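Local coordinates for protein viral interleukin-10 homolog (Human herpesvirus 5, PDB 1LQS) that mimics human interleukin-10, binding its receptor and inducing the immunosuppressive signalling that the virus exploits to evade host immunity, at residues C[64-67]-C[68-72]; C[83-86]-C[87-90]; C[107-110]-C[111-114]. One frame throughout, in Å; residues are numbered along the deposited sequence.

The three contacts follow one another along the chain of an all-helical cytokine. Contact 1 is a pair of turns near the start of helix 62-84; contact 2, about 23 Å away between centres, is the bend where that helix ends and gives way to helix 89-106; contact 3 is the loop that leads from helix 89-106 to helix 116-126. The chain thus runs out and back, so contact 3 returns to about 13 Å from contact 1, centre to centre, where the Cys63-Cys114 disulfide ties loop to helix, whereas the centres of contacts 2 and 3 stand about 32 Å apart. All three also touch the second subunit, as suits the intertwined IL-10 dimer.

Contact 1 of 3, residues C[64-67]-C[68-72]; sequences SVMD and WLLRR
Asp67 and Arg71 meet one helical turn apart in a salt bridge, NE of Arg71 lying 2.7 Å from OD2 of Asp67. The bond arrives on the syn side of OD2, somewhat out of the carboxylate plane though in the plane of the guanidinium, and is bent at the hydrogen (132°); the two flat groups are turned 55° against each other. Asp67 has CG anti to its own nitrogen (chi1 -164°), while the extended Arg71 chain carries NE to the acid. Among the buried residues, Met66 folds back through chi2 and chi3, and its CE reaches 3.9 Å from CG of Leu70. Val65 and Leu69 run alongside each other, CG1 of Val65 being 4.1 Å from CG of Leu69. Unbranched, flexible methionine can bend over a neighbour in this way, whereas valine and leucine offer compact apolar surfaces.

Beneath these side chains the backbone repeats its i to i+4 bonds, such as Leu69 N to Val65 O at 2.9 Å. In the next shell, the hydroxyl of Tyr103 hydrogen-bonds OD1 of Asp67, so both carboxylate oxygens are engaged and the acid is anchored to helix 89-106. Leu70 packs on that helix too, against Leu99 and Tyr103. Val65, Trp68 and Leu69 instead meet Val119, Ile120 and Leu123 of the second subunit. The result is an amphipathic alpha-helix with i to i+4 side-chain pairs, sandwiched between its own chain and its partner, as in the intertwined helical dimer of the IL-10 family.

Contact 2 of 3, residues C[83-86]-C[87-90]; sequences HVYP and GLKT
Tyr85 and Leu88 make the close part of this turn, running side by side in the same direction. The methyl CD1 of Leu88 sits 3.5 Å from CB of Tyr85 and 3.7 Å from CG of Tyr85, at the root of the ring and oblique to it. With its CG anti to the carbonyl carbon (chi1 -60°), Tyr85 carries its ring away from the turn, and the leucine meets the base of the side chain. CG2 of Val84 lies over one face of the Tyr85 ring, 3.6 Å above its plane, offset toward the rim. Both touching residues also reach helix 25-42: Tyr85 rests on Leu42, and Leu88 on Val38, Thr41 and Leu42. Large apolar surfaces therefore suit this inward side of the bend, and Arg136 of the second subunit packs on Tyr85 as well.

Across the turn, Leu88 N reaches Tyr85 O at 3.1 Å, a weak, bent closure (130°). The solvent side is looser. Pro86 and Gly87 form the exposed crest, both with helical backbone angles; the proline ring holds phi near -55°, which fits such a turn. The aliphatic start of Lys89 only brushes past Pro86, its CB 3.8 Å from O of Pro86. The ammonium has a long, weak ion pair with Asp82, a suitable end for a surface residue. Leu88 takes the N-cap position of helix 89-106, but its apolar side chain packs on helix 25-42 and caps nothing. The whole is a beta-turn close to type III, a tight interhelical connection from helix 62-84 to helix 89-106 in the all-helical fold of an IL-10 family cytokine.

Contact 3 of 3, residues C[107-110]-C[111-114]; sequences RQCP and LLGC
Cys109 and Leu112 supply the apolar part of this turn. The sulfur of Cys109 lies 3.5 Å from CG of Leu112, and CB of Cys109 is 3.7 Å from CD1 of Leu112, so the leucine branch lies alongside the whole short side chain. Cys109 holds SG anti to its nitrogen (chi1 175°), which turns the sulfur toward the residues that follow; CB of Leu111 touches SG of Cys109 too, at 3.9 Å. Leucine fits here because Leu112 is buried, resting also on Tyr24 and on Arg156 of the second subunit.

Two backbone hydrogen bonds close the turn, each spanning three residues. Leu112 N binds Cys109 O at 3.0 Å and Gly113 N binds Pro110 O at 2.9 Å. Both donors stand well above the carbonyl plane, by 57° for the first. This i to i+3 pattern belongs to a short 3-10 turn, here in the loop between helix 89-106 and helix 116-126 of the IL-10 fold. Proline suits the start of the 3-10 turn, where its missing N-H costs no bond of the turn and its ring holds phi near -52°.

Two disulfides pin the loop at Cys109 and Cys114. Cys109 is joined to Cys19 and Cys114 to Cys63, tying the loop to the N-terminal part of the chain and to the start of helix 62-84. Between them, the carbonyl of Leu112 accepts a hydrogen bond from the hydroxyl of Tyr152 of the second subunit.

Contact 1 of 3, residues C[64-67]-C[68-72]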
loop_
_atom_site.group_PDB
_atom_site.type_symbol
_atom_site.label_atom_id
_atom_site.label_comp_id
_atom_site.label_asym_id
_atom_site.label_seq_id
_atom_site.Cartn_x
_atom_site.Cartn_y
_atom_site.Cartn_z
ATOM N N SER C 64 7.740 2.323 -8.238
ATOM C CA SER C 64 8.419 3.478 -8.788
ATOM C C SER C 64 9.919 3.231 -8.856
ATOM O O SER C 64 10.581 3.583 -9.833
ATOM C CB SER C 64 8.118 4.695 -7.907
ATOM O OG SER C 64 8.589 5.898 -8.473
ATOM N N VAL C 65 10.463 2.622 -7.812
ATOM C CA VAL C 65 11.899 2.358 -7.784
ATOM C C VAL C 65 12.268 1.240 -8.748
ATOM O O VAL C 65 13.339 1.256 -9.340
ATOM C CB VAL C 65 12.380 1.980 -6.356
ATOM C CG1 VAL C 65 13.843 1.591 -6.387
ATOM C CG2 VAL C 65 12.165 3.153 -5.401
ATOM N N MET C 66 11.368 0.277 -8.913
ATOM C CA MET C 66 11.618 -0.849 -9.797
ATOM C C MET C 66 11.791 -0.362 -11.221
ATOM O O MET C 66 12.671 -0.856 -11.937
ATOM C CB MET C 66 10.469 -1.865 -9.733
ATOM C CG MET C 66 10.756 -3.214 -10.412
ATOM S SD MET C 66 11.923 -4.295 -9.509
ATOM C CE MET C 66 13.433 -3.785 -10.264
ATOM N N ASP C 67 10.963 0.602 -11.632
ATOM C CA ASP C 67 11.041 1.142 -12.993
ATOM C C ASP C 67 12.306 1.945 -13.145
ATOM O O ASP C 67 13.047 1.775 -14.119
ATOM C CB ASP C 67 9.857 2.049 -13.323
ATOM C CG ASP C 67 9.717 2.295 -14.830
ATOM O OD1 ASP C 67 9.266 1.358 -15.527
ATOM O OD2 ASP C 67 10.066 3.404 -15.319
ATOM N N TRP C 68 12.552 2.823 -12.178
ATOM C CA TRP C 68 13.743 3.649 -12.209
ATOM C C TRP C 68 14.950 2.772 -12.429
ATOM O O TRP C 68 15.713 2.996 -13.377
ATOM C CB TRP C 68 13.933 4.426 -10.899
ATOM C CG TRP C 68 15.076 5.398 -10.993
ATOM C CD1 TRP C 68 15.098 6.566 -11.704
ATOM C CD2 TRP C 68 16.391 5.241 -10.443
ATOM N NE1 TRP C 68 16.344 7.143 -11.635
ATOM C CE2 TRP C 68 17.158 6.350 -10.867
ATOM C CE3 TRP C 68 16.998 4.271 -9.637
ATOM C CZ2 TRP C 68 18.504 6.516 -10.513
ATOM C CZ3 TRP C 68 18.347 4.438 -9.283
ATOM C CH2 TRP C 68 19.078 5.552 -9.725
ATOM N N LEU C 69 15.115 1.776 -11.555
ATOM C CA LEU C 69 16.246 0.860 -11.636
ATOM C C LEU C 69 16.402 0.209 -12.995
ATOM O O LEU C 69 17.465 0.313 -13.623
ATOM C CB LEU C 69 16.142 -0.222 -10.576
ATOM C CG LEU C 69 16.537 0.202 -9.159
ATOM C CD1 LEU C 69 16.570 -1.035 -8.252
ATOM C CD2 LEU C 69 17.900 0.897 -9.177
ATOM N N LEU C 70 15.348 -0.460 -13.456
ATOM C CA LEU C 70 15.384 -1.131 -14.746
ATOM C C LEU C 70 15.772 -0.190 -15.896
ATOM O O LEU C 70 16.500 -0.585 -16.820
ATOM C CB LEU C 70 14.032 -1.787 -15.013
ATOM C CG LEU C 70 13.657 -2.922 -14.049
ATOM C CD1 LEU C 70 12.200 -3.301 -14.224
ATOM C CD2 LEU C 70 14.554 -4.120 -14.299
ATOM N N ARG C 71 15.297 1.053 -15.842
ATOM C CA ARG C 71 15.623 2.018 -16.892
ATOM C C ARG C 71 17.087 2.417 -16.780
ATOM O O ARG C 71 17.791 2.566 -17.785
ATOM C CB ARG C 71 14.753 3.274 -16.767
ATOM C CG ARG C 71 13.393 3.186 -17.414
ATOM C CD ARG C 71 12.464 4.303 -16.926
ATOM N NE ARG C 71 11.203 4.273 -17.662
ATOM C CZ ARG C 71 11.070 4.675 -18.926
ATOM N NH1 ARG C 71 12.117 5.147 -19.577
ATOM N NH2 ARG C 71 9.903 4.584 -19.544
ATOM N N ARG C 72 17.527 2.596 -15.541
ATOM C CA ARG C 72 18.893 2.996 -15.243
ATOM C C ARG C 72 19.880 1.967 -15.812
ATOM O O ARG C 72 20.922 2.318 -16.363
ATOM C CB ARG C 72 19.027 3.148 -13.720
ATOM C CG ARG C 72 20.416 3.376 -13.177
ATOM C CD ARG C 72 21.099 4.514 -13.859
ATOM N NE ARG C 72 22.083 5.143 -12.982
ATOM C CZ ARG C 72 21.923 6.344 -12.431
ATOM N NH1 ARG C 72 20.818 7.045 -12.665
ATOM N NH2 ARG C 72 22.874 6.846 -11.650
#

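Contact 2 of 3, residues C[83-86]-C[87-90]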
loop_
_atom_site.group_PDB
_atom_site.type_symbol
_atom_site.label_atom_id
_atom_site.label_comp_id
_atom_site.label_asym_id
_atom_site.label_seq_id
_atom_site.Cartn_x
_atom_site.Cartn_y
_atom_site.Cartn_z
ATOM N N HIS C 83 32.296 -0.327 -21.965
ATOM C CA HIS C 83 33.583 0.356 -21.932
ATOM C C HIS C 83 34.484 -0.121 -20.795
ATOM O O HIS C 83 35.687 -0.256 -20.973
ATOM C CB HIS C 83 33.349 1.867 -21.847
ATOM C CG HIS C 83 32.653 2.431 -23.052
ATOM N ND1 HIS C 83 31.546 1.833 -23.618
ATOM C CD2 HIS C 83 32.930 3.512 -23.822
ATOM C CE1 HIS C 83 31.174 2.517 -24.687
ATOM N NE2 HIS C 83 31.998 3.540 -24.834
ATOM N N VAL C 84 33.905 -0.388 -19.630
ATOM C CA VAL C 84 34.683 -0.857 -18.488
ATOM C C VAL C 84 35.067 -2.334 -18.609
ATOM O O VAL C 84 36.079 -2.758 -18.063
ATOM C CB VAL C 84 33.919 -0.623 -17.161
ATOM C CG1 VAL C 84 32.516 -1.166 -17.279
ATOM C CG2 VAL C 84 34.640 -1.297 -16.002
ATOM N N TYR C 85 34.270 -3.117 -19.331
ATOM C CA TYR C 85 34.564 -4.537 -19.510
ATOM C C TYR C 85 34.479 -4.943 -20.978
ATOM O O TYR C 85 33.590 -5.691 -21.378
ATOM C CB TYR C 85 33.591 -5.379 -18.699
ATOM C CG TYR C 85 33.631 -5.109 -17.219
ATOM C CD1 TYR C 85 32.627 -4.375 -16.592
ATOM C CD2 TYR C 85 34.638 -5.639 -16.433
ATOM C CE1 TYR C 85 32.622 -4.191 -15.221
ATOM C CE2 TYR C 85 34.646 -5.461 -15.059
ATOM C CZ TYR C 85 33.640 -4.744 -14.456
ATOM O OH TYR C 85 33.648 -4.617 -13.083
ATOM N N PRO C 86 35.431 -4.480 -21.801
ATOM C CA PRO C 86 35.404 -4.821 -23.227
ATOM C C PRO C 86 35.348 -6.318 -23.543
ATOM O O PRO C 86 34.855 -6.709 -24.599
ATOM C CB PRO C 86 36.669 -4.149 -23.765
ATOM C CG PRO C 86 37.595 -4.244 -22.616
ATOM C CD PRO C 86 36.724 -3.874 -21.434
ATOM N N GLY C 87 35.844 -7.149 -22.633
ATOM C CA GLY C 87 35.827 -8.583 -22.874
ATOM C C GLY C 87 34.446 -9.223 -22.774
ATOM O O GLY C 87 34.101 -10.103 -23.562
ATOM N N LEU C 88 33.650 -8.761 -21.813
ATOM C CA LEU C 88 32.319 -9.300 -21.583
ATOM C C LEU C 88 31.234 -8.639 -22.414
ATOM O O LEU C 88 30.056 -8.851 -22.151
ATOM C CB LEU C 88 31.945 -9.139 -20.119
ATOM C CG LEU C 88 33.089 -9.183 -19.114
ATOM C CD1 LEU C 88 32.597 -8.616 -17.794
ATOM C CD2 LEU C 88 33.606 -10.604 -18.961
ATOM N N LYS C 89 31.604 -7.842 -23.409
ATOM C CA LYS C 89 30.586 -7.173 -24.210
ATOM C C LYS C 89 29.451 -8.080 -24.648
ATOM O O LYS C 89 28.286 -7.697 -24.577
ATOM C CB LYS C 89 31.197 -6.491 -25.434
ATOM C CG LYS C 89 31.471 -5.000 -25.214
ATOM C CD LYS C 89 31.849 -4.275 -26.513
ATOM C CE LYS C 89 30.669 -4.174 -27.481
ATOM N NZ LYS C 89 30.211 -5.503 -27.990
ATOM N N THR C 90 29.788 -9.280 -25.098
ATOM C CA THR C 90 28.787 -10.233 -25.548
ATOM C C THR C 90 27.841 -10.608 -24.418
ATOM O O THR C 90 26.624 -10.495 -24.558
ATOM C CB THR C 90 29.471 -11.472 -26.095
ATOM O OG1 THR C 90 30.362 -11.061 -27.140
ATOM C CG2 THR C 90 28.452 -12.470 -26.636
#

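Contact 3 of 3, residues C[107-110]-C[111-114]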
loop_
_atom_site.group_PDB
_atom_site.type_symbol
_atom_site.label_atom_id
_atom_site.label_comp_id
_atom_site.label_asym_id
_atom_site.label_seq_id
_atom_site.Cartn_x
_atom_site.Cartn_y
_atom_site.Cartn_z
ATOM N N ARG C 107 5.669 -3.512 -18.618
ATOM C CA ARG C 107 4.884 -2.296 -18.828
ATOM C C ARG C 107 3.659 -2.571 -19.682
ATOM O O ARG C 107 3.089 -1.671 -20.290
ATOM C CB ARG C 107 5.734 -1.196 -19.463
ATOM C CG ARG C 107 6.855 -0.725 -18.559
ATOM C CD ARG C 107 7.469 0.595 -18.994
ATOM N NE ARG C 107 6.766 1.764 -18.459
ATOM C CZ ARG C 107 5.729 2.366 -19.042
ATOM N NH1 ARG C 107 5.248 1.919 -20.197
ATOM N NH2 ARG C 107 5.182 3.435 -18.477
ATOM N N GLN C 108 3.253 -3.831 -19.702
ATOM C CA GLN C 108 2.103 -4.270 -20.470
ATOM C C GLN C 108 1.065 -4.792 -19.462
ATOM O O GLN C 108 -0.053 -5.166 -19.829
ATOM C CB GLN C 108 2.560 -5.365 -21.435
ATOM C CG GLN C 108 1.746 -5.530 -22.695
ATOM C CD GLN C 108 2.569 -6.148 -23.820
ATOM O OE1 GLN C 108 2.039 -6.841 -24.697
ATOM N NE2 GLN C 108 3.879 -5.885 -23.804
ATOM N N CYS C 109 1.466 -4.808 -18.187
ATOM C CA CYS C 109 0.620 -5.248 -17.073
ATOM C C CYS C 109 0.510 -4.134 -16.012
ATOM O O CYS C 109 1.486 -3.810 -15.325
ATOM C CB CYS C 109 1.197 -6.517 -16.415
ATOM S SG CYS C 109 0.256 -7.032 -14.936
ATOM N N PRO C 110 -0.686 -3.540 -15.864
ATOM C CA PRO C 110 -0.972 -2.460 -14.905
ATOM C C PRO C 110 -0.551 -2.815 -13.490
ATOM O O PRO C 110 0.132 -2.049 -12.808
ATOM C CB PRO C 110 -2.482 -2.303 -14.997
ATOM C CG PRO C 110 -2.767 -2.674 -16.403
ATOM C CD PRO C 110 -1.898 -3.889 -16.621
ATOM N N LEU C 111 -0.980 -3.994 -13.064
ATOM C CA LEU C 111 -0.697 -4.493 -11.731
ATOM C C LEU C 111 0.807 -4.575 -11.419
ATOM O O LEU C 111 1.213 -4.537 -10.249
ATOM C CB LEU C 111 -1.362 -5.858 -11.584
ATOM C CG LEU C 111 -2.009 -6.165 -10.240
ATOM C CD1 LEU C 111 -2.827 -4.966 -9.781
ATOM C CD2 LEU C 111 -2.881 -7.421 -10.372
ATOM N N LEU C 112 1.631 -4.673 -12.459
ATOM C CA LEU C 112 3.075 -4.752 -12.255
ATOM C C LEU C 112 3.735 -3.389 -12.069
ATOM O O LEU C 112 4.848 -3.302 -11.550
ATOM C CB LEU C 112 3.741 -5.481 -13.419
ATOM C CG LEU C 112 3.447 -6.972 -13.465
ATOM C CD1 LEU C 112 4.247 -7.593 -14.581
ATOM C CD2 LEU C 112 3.792 -7.600 -12.122
ATOM N N GLY C 113 3.049 -2.335 -12.509
ATOM C CA GLY C 113 3.570 -0.987 -12.370
ATOM C C GLY C 113 2.942 -0.330 -11.157
ATOM O O GLY C 113 2.481 -1.023 -10.244
ATOM N N CYS C 114 2.916 0.996 -11.121
ATOM C CA CYS C 114 2.310 1.656 -9.977
ATOM C C CYS C 114 0.812 1.754 -10.184
ATOM O O CYS C 114 0.340 1.841 -11.318
ATOM C CB CYS C 114 2.892 3.044 -9.765
ATOM S SG CYS C 114 4.642 3.088 -9.270
#